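Local coordinates for protein peptidoglycan DD-endopeptidase ShyB (Vibrio cholerae, PDB 2GU1) that cleaves the peptide cross-links between peptidoglycan strands as a zinc-dependent endopeptidase, probably letting new glycan be inserted as the cell wall expands, at residues H70-E75 against T162-I167; Q92-E97 against Q155-H160; E100-G105 against D149-Q154; N271-T276 against L317-P322. All coordinates share one frame; numbering follows the deposited sequence.

Contact 1 of 4, residues H70-E75 against T162-I167; sequences HMSIVE and TGNSEI
The backbones come closest at Ile73 and Thr162, whose CA atoms lie 6.0 Å apart, where the type I beta turn Ser72-Glu75 of the LysM-like domain meets strand 160-173 of the Csd3-type second domain. This is an interdomain contact between a hairpin turn and a strand that turns a corner at Gly163. Thr162 supplies its centre: the methyl CG2 reaches Val74 CG1 at 3.7 Å, and Ile73 lays CG1 and CD1 against the same methyl, CG1 at 3.8 Å. Val74 meets the threonine side chain at about a right angle. With chi1 at 70°, Thr162 turns its hydroxyl back over its own chain, where OG1 accepts from Asn164 N (3.1 Å) in an ST turn and also bonds to Gln155, leaving the methyl for the apolar side. Ser72 does likewise in the facing turn, OG accepting from Val74 N at 3.0 Å. Glu75 O accepts from Ser72 N and, weakly, from Met71 N, making a classic beta bulge. Leu157 adds to the apolar patch on Ile73 and Val74. A single water links the backbones, accepting from Ile73 N at 3.0 Å and donating to Thr162 O at 2.8 Å.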
# COMPACT_ATOMS: atom_id res chain seq x y z
N HIS A 70 -15.47 2.84 -3.94
CA HIS A 70 -15.44 3.62 -2.70
C HIS A 70 -14.53 2.92 -1.69
O HIS A 70 -14.97 2.02 -0.97
CB HIS A 70 -16.86 3.75 -2.13
CG HIS A 70 -17.78 4.56 -2.99
ND1 HIS A 70 -17.77 5.94 -3.00
CD2 HIS A 70 -18.72 4.18 -3.88
CE1 HIS A 70 -18.66 6.38 -3.88
NE2 HIS A 70 -19.25 5.33 -4.42
N MET A 71 -13.25 3.31 -1.66
CA MET A 71 -12.29 2.73 -0.73
C MET A 71 -12.63 3.16 0.70
O MET A 71 -12.39 2.42 1.65
CB MET A 71 -10.87 3.17 -1.09
CG MET A 71 -10.36 2.50 -2.35
SD MET A 71 -9.08 3.43 -3.22
CE MET A 71 -10.09 4.37 -4.35
N SER A 72 -13.16 4.37 0.83
CA SER A 72 -13.58 4.91 2.12
C SER A 72 -14.54 6.04 1.82
O SER A 72 -14.75 6.37 0.65
CB SER A 72 -12.39 5.46 2.92
OG SER A 72 -12.00 6.74 2.45
N ILE A 73 -15.12 6.64 2.85
CA ILE A 73 -16.05 7.74 2.62
C ILE A 73 -15.34 9.02 2.16
O ILE A 73 -15.99 9.99 1.81
CB ILE A 73 -16.90 8.02 3.89
CG1 ILE A 73 -16.00 8.35 5.08
CG2 ILE A 73 -17.76 6.79 4.21
CD1 ILE A 73 -16.76 8.49 6.39
N VAL A 74 -14.01 9.00 2.15
CA VAL A 74 -13.25 10.16 1.72
C VAL A 74 -12.32 9.86 0.54
O VAL A 74 -11.54 10.72 0.13
CB VAL A 74 -12.40 10.77 2.88
CG1 VAL A 74 -13.32 11.28 3.97
CG2 VAL A 74 -11.43 9.73 3.44
N GLU A 75 -12.41 8.65 -0.01
CA GLU A 75 -11.56 8.26 -1.13
C GLU A 75 -12.26 7.29 -2.09
O GLU A 75 -12.86 6.30 -1.67
CB GLU A 75 -10.28 7.60 -0.61
CG GLU A 75 -9.51 8.47 0.37
CD GLU A 75 -8.27 7.79 0.93
OE1 GLU A 75 -7.51 8.46 1.66
OE2 GLU A 75 -8.06 6.59 0.65
N THR A 162 -13.67 7.77 9.31
CA THR A 162 -13.37 7.19 8.00
C THR A 162 -12.67 5.84 8.12
O THR A 162 -12.69 5.04 7.19
CB THR A 162 -12.47 8.13 7.18
OG1 THR A 162 -11.16 8.17 7.77
CG2 THR A 162 -13.04 9.53 7.17
N GLY A 163 -12.07 5.59 9.28
CA GLY A 163 -11.35 4.34 9.47
C GLY A 163 -9.86 4.55 9.23
O GLY A 163 -9.05 3.67 9.54
N ASN A 164 -9.51 5.70 8.68
CA ASN A 164 -8.12 6.03 8.41
C ASN A 164 -7.50 6.58 9.69
O ASN A 164 -8.10 7.41 10.36
CB ASN A 164 -8.03 7.07 7.29
CG ASN A 164 -8.41 6.51 5.92
OD1 ASN A 164 -8.80 7.25 5.02
ND2 ASN A 164 -8.30 5.20 5.77
N SER A 165 -6.30 6.10 10.03
CA SER A 165 -5.61 6.57 11.23
C SER A 165 -4.11 6.38 11.09
O SER A 165 -3.65 5.62 10.24
CB SER A 165 -6.07 5.78 12.45
OG SER A 165 -5.60 4.44 12.37
N GLU A 166 -3.35 7.06 11.95
CA GLU A 166 -1.89 6.97 11.93
C GLU A 166 -1.32 7.28 13.30
O GLU A 166 -1.71 8.26 13.95
CB GLU A 166 -1.30 7.94 10.89
CG GLU A 166 0.19 7.73 10.65
CD GLU A 166 0.73 8.58 9.51
OE1 GLU A 166 1.05 9.76 9.74
OE2 GLU A 166 0.81 8.05 8.38
N ILE A 167 -0.41 6.42 13.77
CA ILE A 167 0.24 6.62 15.06
C ILE A 167 1.31 7.68 14.85
O ILE A 167 2.13 7.57 13.93
CB ILE A 167 0.91 5.32 15.54
CG1 ILE A 167 -0.12 4.19 15.58
CG2 ILE A 167 1.58 5.55 16.89
CD1 ILE A 167 0.42 2.88 16.18
O HOH W 1 -14.85 5.14 5.44

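Contact 2 of 4, residues Q92-E97 against Q155-H160; sequences QEISGE and QYLGEH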
# COMPACT_ATOMS: atom_id res chain seq x y z
N GLN A 92 -10.38 10.56 -6.64
CA GLN A 92 -10.85 11.72 -5.91
C GLN A 92 -10.74 11.52 -4.40
O GLN A 92 -11.20 10.51 -3.87
CB GLN A 92 -12.29 12.05 -6.30
CG GLN A 92 -12.41 12.75 -7.64
CD GLN A 92 -13.86 12.92 -8.08
OE1 GLN A 92 -14.76 13.04 -7.24
NE2 GLN A 92 -14.08 12.96 -9.38
N GLU A 93 -10.15 12.49 -3.73
CA GLU A 93 -9.96 12.42 -2.30
C GLU A 93 -10.47 13.66 -1.59
O GLU A 93 -10.18 14.79 -1.99
CB GLU A 93 -8.47 12.22 -2.01
CG GLU A 93 -8.16 11.79 -0.60
CD GLU A 93 -6.73 11.32 -0.44
OE1 GLU A 93 -6.39 10.81 0.65
OE2 GLU A 93 -5.94 11.45 -1.41
N ILE A 94 -11.25 13.46 -0.53
CA ILE A 94 -11.79 14.56 0.26
C ILE A 94 -11.02 14.62 1.57
O ILE A 94 -10.84 13.61 2.25
CB ILE A 94 -13.28 14.33 0.58
CG1 ILE A 94 -14.07 14.13 -0.71
CG2 ILE A 94 -13.83 15.53 1.35
CD1 ILE A 94 -15.51 13.75 -0.49
N SER A 95 -10.56 15.81 1.94
CA SER A 95 -9.82 15.97 3.18
C SER A 95 -10.76 16.41 4.29
O SER A 95 -11.04 17.60 4.44
CB SER A 95 -8.69 16.99 3.01
OG SER A 95 -7.82 16.97 4.12
N GLY A 96 -11.27 15.44 5.04
CA GLY A 96 -12.17 15.75 6.14
C GLY A 96 -11.37 16.40 7.25
O GLY A 96 -10.60 17.32 6.99
N GLU A 97 -11.54 15.94 8.49
CA GLU A 97 -10.78 16.52 9.59
C GLU A 97 -10.08 15.42 10.37
O GLU A 97 -10.59 14.30 10.48
CB GLU A 97 -11.68 17.31 10.55
CG GLU A 97 -12.79 18.10 9.89
CD GLU A 97 -14.09 17.32 9.86
OE1 GLU A 97 -14.59 16.97 10.95
OE2 GLU A 97 -14.61 17.07 8.75
N GLN A 155 -8.81 10.18 11.10
CA GLN A 155 -9.49 11.02 10.13
C GLN A 155 -11.00 10.80 10.22
O GLN A 155 -11.48 9.67 10.32
CB GLN A 155 -8.99 10.70 8.72
CG GLN A 155 -9.65 11.52 7.62
CD GLN A 155 -9.09 11.18 6.25
OE1 GLN A 155 -8.84 10.01 5.95
NE2 GLN A 155 -8.89 12.20 5.40
N TYR A 156 -11.72 11.91 10.20
CA TYR A 156 -13.18 11.89 10.25
C TYR A 156 -13.72 12.69 9.07
O TYR A 156 -13.01 13.46 8.44
CB TYR A 156 -13.69 12.54 11.55
CG TYR A 156 -13.88 11.56 12.68
CD1 TYR A 156 -12.80 10.87 13.23
CD2 TYR A 156 -15.16 11.32 13.20
CE1 TYR A 156 -12.99 9.95 14.26
CE2 TYR A 156 -15.35 10.40 14.23
CZ TYR A 156 -14.26 9.72 14.76
OH TYR A 156 -14.45 8.82 15.78
N LEU A 157 -14.99 12.45 8.77
CA LEU A 157 -15.69 13.17 7.72
C LEU A 157 -16.93 13.61 8.46
O LEU A 157 -17.80 12.79 8.75
CB LEU A 157 -16.07 12.26 6.56
CG LEU A 157 -16.79 13.03 5.44
CD1 LEU A 157 -15.90 14.17 4.94
CD2 LEU A 157 -17.13 12.08 4.30
N GLY A 158 -17.01 14.89 8.78
CA GLY A 158 -18.14 15.35 9.54
C GLY A 158 -18.08 14.61 10.87
O GLY A 158 -17.08 14.69 11.58
N GLU A 159 -19.12 13.85 11.18
CA GLU A 159 -19.18 13.11 12.43
C GLU A 159 -18.86 11.63 12.25
O GLU A 159 -18.93 10.85 13.20
CB GLU A 159 -20.58 13.26 13.03
CG GLU A 159 -21.69 12.73 12.13
CD GLU A 159 -23.03 13.42 12.37
OE1 GLU A 159 -24.04 12.97 11.78
OE2 GLU A 159 -23.07 14.40 13.14
N HIS A 160 -18.49 11.25 11.03
CA HIS A 160 -18.18 9.87 10.73
C HIS A 160 -16.69 9.56 10.67
O HIS A 160 -15.92 10.29 10.04
CB HIS A 160 -18.84 9.47 9.41
CG HIS A 160 -20.33 9.63 9.42
ND1 HIS A 160 -21.16 8.82 10.17
CD2 HIS A 160 -21.13 10.51 8.79
CE1 HIS A 160 -22.41 9.21 10.00
NE2 HIS A 160 -22.42 10.23 9.17
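A bend at chi2 (95°) in Glu97, whose CG stands anti to the carbonyl carbon, curls its carboxylate back toward the turn that follows Tyr156, whereas the extended chain of Gln155 carries its amide end as a whole toward residues 94-96. The carboxylate oxygen Glu97 OE2 takes the N-H of Gly158 at 3.2 Å through its syn lone pair, with an angle of 157° at the hydrogen. Gly158, at positive phi, belongs to a type II' turn from Leu157 to His160, the hairpin bend joining strands 147-157 and 160-173. Next to it along the strand, Glu97 and Tyr156 form an antiparallel hydrogen-bonded pair. Tyr156 N gives the shorter bond, 2.7 Å to Glu97 O; the return bond from Glu97 N to Tyr156 O is 2.9 Å. Gly96 CA lies 3.4 Å from Tyr156 O in a CA-H...O contact. Farther back, Ile94 CG2 touches Leu157 CD1 at 4.4 Å, a light apolar contact. Right after the linker from the LysM-like domain, two main-chain bonds thus join the start of edge strand 97-106 to its neighbour, strand 147-157, and so anchor the linker's end; a third bond, from Gly158 N to a carboxylate that probably carries negative charge, ties the same strand start to the hairpin bend.

Contact 3 of 4, residues E100-G105 against D149-Q154; sequences EILFSG and DILVKQ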
# COMPACT_ATOMS: atom_id res chain seq x y z
N GLU A 100 -7.01 14.07 17.27
CA GLU A 100 -5.99 13.35 18.01
C GLU A 100 -6.62 12.56 19.13
O GLU A 100 -7.54 13.02 19.80
CB GLU A 100 -4.96 14.32 18.56
CG GLU A 100 -4.14 14.99 17.47
CD GLU A 100 -2.96 15.75 18.02
OE1 GLU A 100 -2.16 16.25 17.20
OE2 GLU A 100 -2.83 15.83 19.26
N ILE A 101 -6.12 11.34 19.32
CA ILE A 101 -6.63 10.49 20.37
C ILE A 101 -5.44 9.84 21.09
O ILE A 101 -4.48 9.38 20.46
CB ILE A 101 -7.61 9.43 19.79
CG1 ILE A 101 -8.32 8.69 20.93
CG2 ILE A 101 -6.88 8.49 18.87
CD1 ILE A 101 -7.46 7.72 21.70
N LEU A 102 -5.52 9.84 22.41
CA LEU A 102 -4.45 9.29 23.22
C LEU A 102 -4.86 7.95 23.83
O LEU A 102 -5.83 7.87 24.58
CB LEU A 102 -4.12 10.30 24.32
CG LEU A 102 -2.74 10.30 24.97
CD1 LEU A 102 -1.66 10.53 23.90
CD2 LEU A 102 -2.69 11.40 26.03
N PHE A 103 -4.12 6.90 23.49
CA PHE A 103 -4.41 5.59 24.05
C PHE A 103 -3.39 5.33 25.14
O PHE A 103 -2.21 5.08 24.86
CB PHE A 103 -4.32 4.49 22.98
CG PHE A 103 -5.42 4.56 21.94
CD1 PHE A 103 -5.21 5.21 20.73
CD2 PHE A 103 -6.65 3.96 22.18
CE1 PHE A 103 -6.22 5.25 19.76
CE2 PHE A 103 -7.66 4.00 21.22
CZ PHE A 103 -7.45 4.65 20.01
N SER A 104 -3.84 5.41 26.39
CA SER A 104 -2.95 5.21 27.53
C SER A 104 -3.41 4.04 28.40
O SER A 104 -4.61 3.81 28.58
CB SER A 104 -2.89 6.49 28.36
OG SER A 104 -2.63 7.61 27.54
N GLY A 105 -2.44 3.32 28.96
CA GLY A 105 -2.75 2.19 29.81
C GLY A 105 -1.61 1.87 30.74
O GLY A 105 -0.55 2.50 30.69
N ASP A 149 1.69 5.57 26.53
CA ASP A 149 0.81 6.59 25.96
C ASP A 149 1.07 6.60 24.47
O ASP A 149 2.21 6.80 24.05
CB ASP A 149 1.13 7.98 26.54
CG ASP A 149 0.88 8.06 28.04
OD1 ASP A 149 -0.30 7.99 28.44
OD2 ASP A 149 1.85 8.21 28.81
N ILE A 150 0.03 6.39 23.67
CA ILE A 150 0.14 6.36 22.22
C ILE A 150 -0.70 7.48 21.61
O ILE A 150 -1.91 7.53 21.83
CB ILE A 150 -0.39 5.04 21.65
CG1 ILE A 150 0.20 3.86 22.44
CG2 ILE A 150 -0.06 4.93 20.16
CD1 ILE A 150 1.74 3.79 22.41
N LEU A 151 -0.07 8.38 20.87
CA LEU A 151 -0.82 9.47 20.23
C LEU A 151 -1.16 9.06 18.80
O LEU A 151 -0.27 8.81 17.99
CB LEU A 151 -0.02 10.77 20.21
CG LEU A 151 -0.81 11.92 19.57
CD1 LEU A 151 -1.95 12.30 20.49
CD2 LEU A 151 0.09 13.14 19.33
N VAL A 152 -2.46 8.98 18.50
CA VAL A 152 -2.93 8.60 17.17
C VAL A 152 -3.76 9.73 16.55
O VAL A 152 -4.44 10.48 17.24
CB VAL A 152 -3.81 7.32 17.25
CG1 VAL A 152 -4.35 6.96 15.87
CG2 VAL A 152 -3.00 6.17 17.82
N LYS A 153 -3.68 9.84 15.23
CA LYS A 153 -4.45 10.82 14.49
C LYS A 153 -5.51 10.00 13.77
O LYS A 153 -5.19 9.02 13.10
CB LYS A 153 -3.58 11.55 13.46
CG LYS A 153 -2.76 12.68 14.03
CD LYS A 153 -2.11 13.50 12.92
CE LYS A 153 -1.53 14.80 13.47
NZ LYS A 153 -2.60 15.65 14.08
N GLN A 154 -6.77 10.39 13.93
CA GLN A 154 -7.88 9.69 13.28
C GLN A 154 -8.59 10.63 12.33
O GLN A 154 -8.95 11.74 12.71
CB GLN A 154 -8.87 9.18 14.33
CG GLN A 154 -8.43 7.93 15.06
CD GLN A 154 -9.43 7.51 16.12
OE1 GLN A 154 -9.45 6.37 16.57
NE2 GLN A 154 -10.27 8.46 16.54
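Glu100 begins the pairing beside Lys153, both side chains pointing the same way: Lys153 NZ reaches the anti lone pair of Glu100 OE1 at 3.2 Å in a salt bridge, while OE2 rests near Leu151 CD1. Next, Ile101 N bonds to Val152 O and Val152 N to Ile101 O, both at 2.8 Å. Ile101 CG2 fits against Val152 CB at 3.7 Å and also meets the Gln154 amide. Leu102 returns to the face of Glu100, setting CD1 against Leu151 CD1 at 3.9 Å. Phe103 and Ile150 form the second hydrogen-bonded pair. With chi1 at -69°, the phenyl ring swings back along the strand, presenting its edge to Val152 CG2 (3.8 Å from CD1) and one face to Ile101 CD1, which sits over the ring centre. Ser104 closes the run, OG donating to the anti lone pair of Asp149 OD1; the 2.5 Å distance is very short and to be read with caution. The strand axes lie 4.5 Å apart with directions at 163°, an antiparallel edge pair of the Csd3-type sheet. Its apolar face, with Ile101, Phe103, Ile150 and Val152, is thus the one that packs toward helix 122-132, leaving the charged groups on the other.

Contact 4 of 4, residues N271-T276 against L317-P322; sequences NSVYKT and LVRNRP
Val273 packs tightly against Val318, their CG1 methyls 3.8 Å apart, and beside them Tyr274 CE1 meets Val318 CG2 at the same distance. Beneath these side chains the backbones pair in antiparallel fashion. Lys275 and Leu317 exchange two bonds, the one from Leu317 N to Lys275 O being short (2.7 Å) and almost straight at 176°, and Arg319 N extends the pairing to Val273 O at 2.8 Å. Asn271 shapes the approach to the strand: its OD1 accepts from Val273 N (an Asx turn) and from Tyr274 N (an Asx motif). Toward the type I' turn from Val318 to Arg321 the contact becomes more polar and open. There the extended Arg319 side chain lays one guanidinium face over Val273 CG2 while its NE makes a salt bridge to Glu166. Lys275, bent only at its last torsion (chi4 71°), donates a hydrogen bond from NZ to Asn320 OD1 (2.8 Å), and a water bridges Val273 O and Asn320 N. Pairing of strands 274-281 and 312-318 is part of the beta-sheet core of the M23 peptidase domain; the second strand also carries the zinc ligand His313, whose side chain lies about 8 Å from that of Leu317.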
# COMPACT_ATOMS: atom_id res chain seq x y z
N ASN A 271 6.75 -0.25 6.51
CA ASN A 271 6.31 0.31 7.79
C ASN A 271 4.93 0.94 7.57
O ASN A 271 4.32 0.73 6.53
CB ASN A 271 7.32 1.32 8.34
CG ASN A 271 7.36 2.63 7.57
OD1 ASN A 271 6.68 2.79 6.56
ND2 ASN A 271 8.16 3.58 8.06
N SER A 272 4.45 1.70 8.55
CA SER A 272 3.13 2.32 8.44
C SER A 272 2.95 3.28 7.27
O SER A 272 1.82 3.58 6.88
CB SER A 272 2.81 3.06 9.75
OG SER A 272 3.84 3.97 10.09
N VAL A 273 4.05 3.74 6.69
CA VAL A 273 4.00 4.70 5.60
C VAL A 273 4.42 4.18 4.21
O VAL A 273 3.79 4.49 3.20
CB VAL A 273 4.87 5.93 5.96
CG1 VAL A 273 4.91 6.92 4.81
CG2 VAL A 273 4.33 6.60 7.24
N TYR A 274 5.49 3.39 4.18
CA TYR A 274 6.05 2.89 2.92
C TYR A 274 5.73 1.46 2.47
O TYR A 274 5.67 0.53 3.27
CB TYR A 274 7.57 3.01 2.98
CG TYR A 274 8.10 4.41 3.09
CD1 TYR A 274 8.28 5.20 1.95
CD2 TYR A 274 8.43 4.95 4.34
CE1 TYR A 274 8.78 6.49 2.05
CE2 TYR A 274 8.93 6.25 4.44
CZ TYR A 274 9.10 7.01 3.29
OH TYR A 274 9.64 8.27 3.37
N LYS A 275 5.55 1.32 1.16
CA LYS A 275 5.32 0.03 0.53
C LYS A 275 6.06 0.12 -0.81
O LYS A 275 6.27 1.22 -1.33
CB LYS A 275 3.83 -0.23 0.23
CG LYS A 275 2.89 -0.32 1.43
CD LYS A 275 1.48 -0.64 0.92
CE LYS A 275 0.45 -0.74 2.05
NZ LYS A 275 0.15 0.59 2.65
N THR A 276 6.44 -1.03 -1.35
CA THR A 276 7.10 -1.08 -2.66
C THR A 276 6.41 -2.17 -3.46
O THR A 276 5.98 -3.18 -2.89
CB THR A 276 8.61 -1.41 -2.54
OG1 THR A 276 8.79 -2.57 -1.72
CG2 THR A 276 9.38 -0.24 -1.96
N LEU A 317 5.42 3.47 -2.66
CA LEU A 317 4.19 4.13 -2.26
C LEU A 317 4.35 4.77 -0.89
O LEU A 317 4.83 4.13 0.04
CB LEU A 317 3.02 3.14 -2.20
CG LEU A 317 2.67 2.30 -3.43
CD1 LEU A 317 1.32 1.64 -3.19
CD2 LEU A 317 2.62 3.15 -4.67
N VAL A 318 3.94 6.03 -0.78
CA VAL A 318 3.99 6.76 0.48
C VAL A 318 2.52 6.94 0.87
O VAL A 318 1.79 7.65 0.18
CB VAL A 318 4.62 8.16 0.32
CG1 VAL A 318 4.56 8.91 1.65
CG2 VAL A 318 6.06 8.03 -0.18
N ARG A 319 2.11 6.29 1.95
CA ARG A 319 0.72 6.34 2.40
C ARG A 319 -0.20 5.94 1.25
O ARG A 319 -1.25 6.54 1.03
CB ARG A 319 0.38 7.74 2.94
CG ARG A 319 1.16 8.08 4.21
CD ARG A 319 0.64 9.32 4.94
NE ARG A 319 1.38 9.54 6.18
CZ ARG A 319 2.59 10.08 6.26
NH1 ARG A 319 3.22 10.48 5.16
NH2 ARG A 319 3.19 10.21 7.44
N ASN A 320 0.24 4.92 0.52
CA ASN A 320 -0.50 4.37 -0.61
C ASN A 320 -0.54 5.24 -1.87
O ASN A 320 -1.27 4.93 -2.81
CB ASN A 320 -1.92 4.01 -0.18
CG ASN A 320 -1.94 2.94 0.88
OD1 ASN A 320 -1.37 1.86 0.69
ND2 ASN A 320 -2.59 3.22 2.01
N ARG A 321 0.25 6.31 -1.88
CA ARG A 321 0.33 7.18 -3.05
C ARG A 321 1.68 6.96 -3.74
O ARG A 321 2.74 7.09 -3.11
CB ARG A 321 0.25 8.65 -2.64
CG ARG A 321 -0.93 9.05 -1.78
CD ARG A 321 -0.81 10.54 -1.43
NE ARG A 321 -1.79 10.98 -0.44
CZ ARG A 321 -2.86 11.71 -0.71
NH1 ARG A 321 -3.10 12.08 -1.96
NH2 ARG A 321 -3.68 12.07 0.26
N PRO A 322 1.66 6.64 -5.03
CA PRO A 322 2.96 6.43 -5.68
C PRO A 322 3.80 7.71 -5.77
O PRO A 322 3.27 8.80 -5.95
CB PRO A 322 2.58 5.86 -7.05
CG PRO A 322 1.20 6.39 -7.30
CD PRO A 322 0.55 6.29 -5.93
O HOH W 2 2.37 3.22 1.22

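From the N terminus, residues 70-75, a turn within the LysM-like sheet, open contact 1; the chain leaves that sheet after strand 87-93, and this longest loop closes when strand 160-173 arrives. Contact 2 lies within that loop and contact 3 within the loop that contact 2 closes, both pairing the chain after strand 87-93 with strand 147-157. Contacts 1 and 2 touch at the junction of the first two domains, where the backbones of Val74 and Ile94 bond, and contact 3 continues the pairing along the second sheet. Contact 4 comes later, in series, inside the peptidase domain. Salt bridges Glu166-Arg319 and Glu93-Arg321 connect its turn to contacts 1 and 2, bringing all three domains together there.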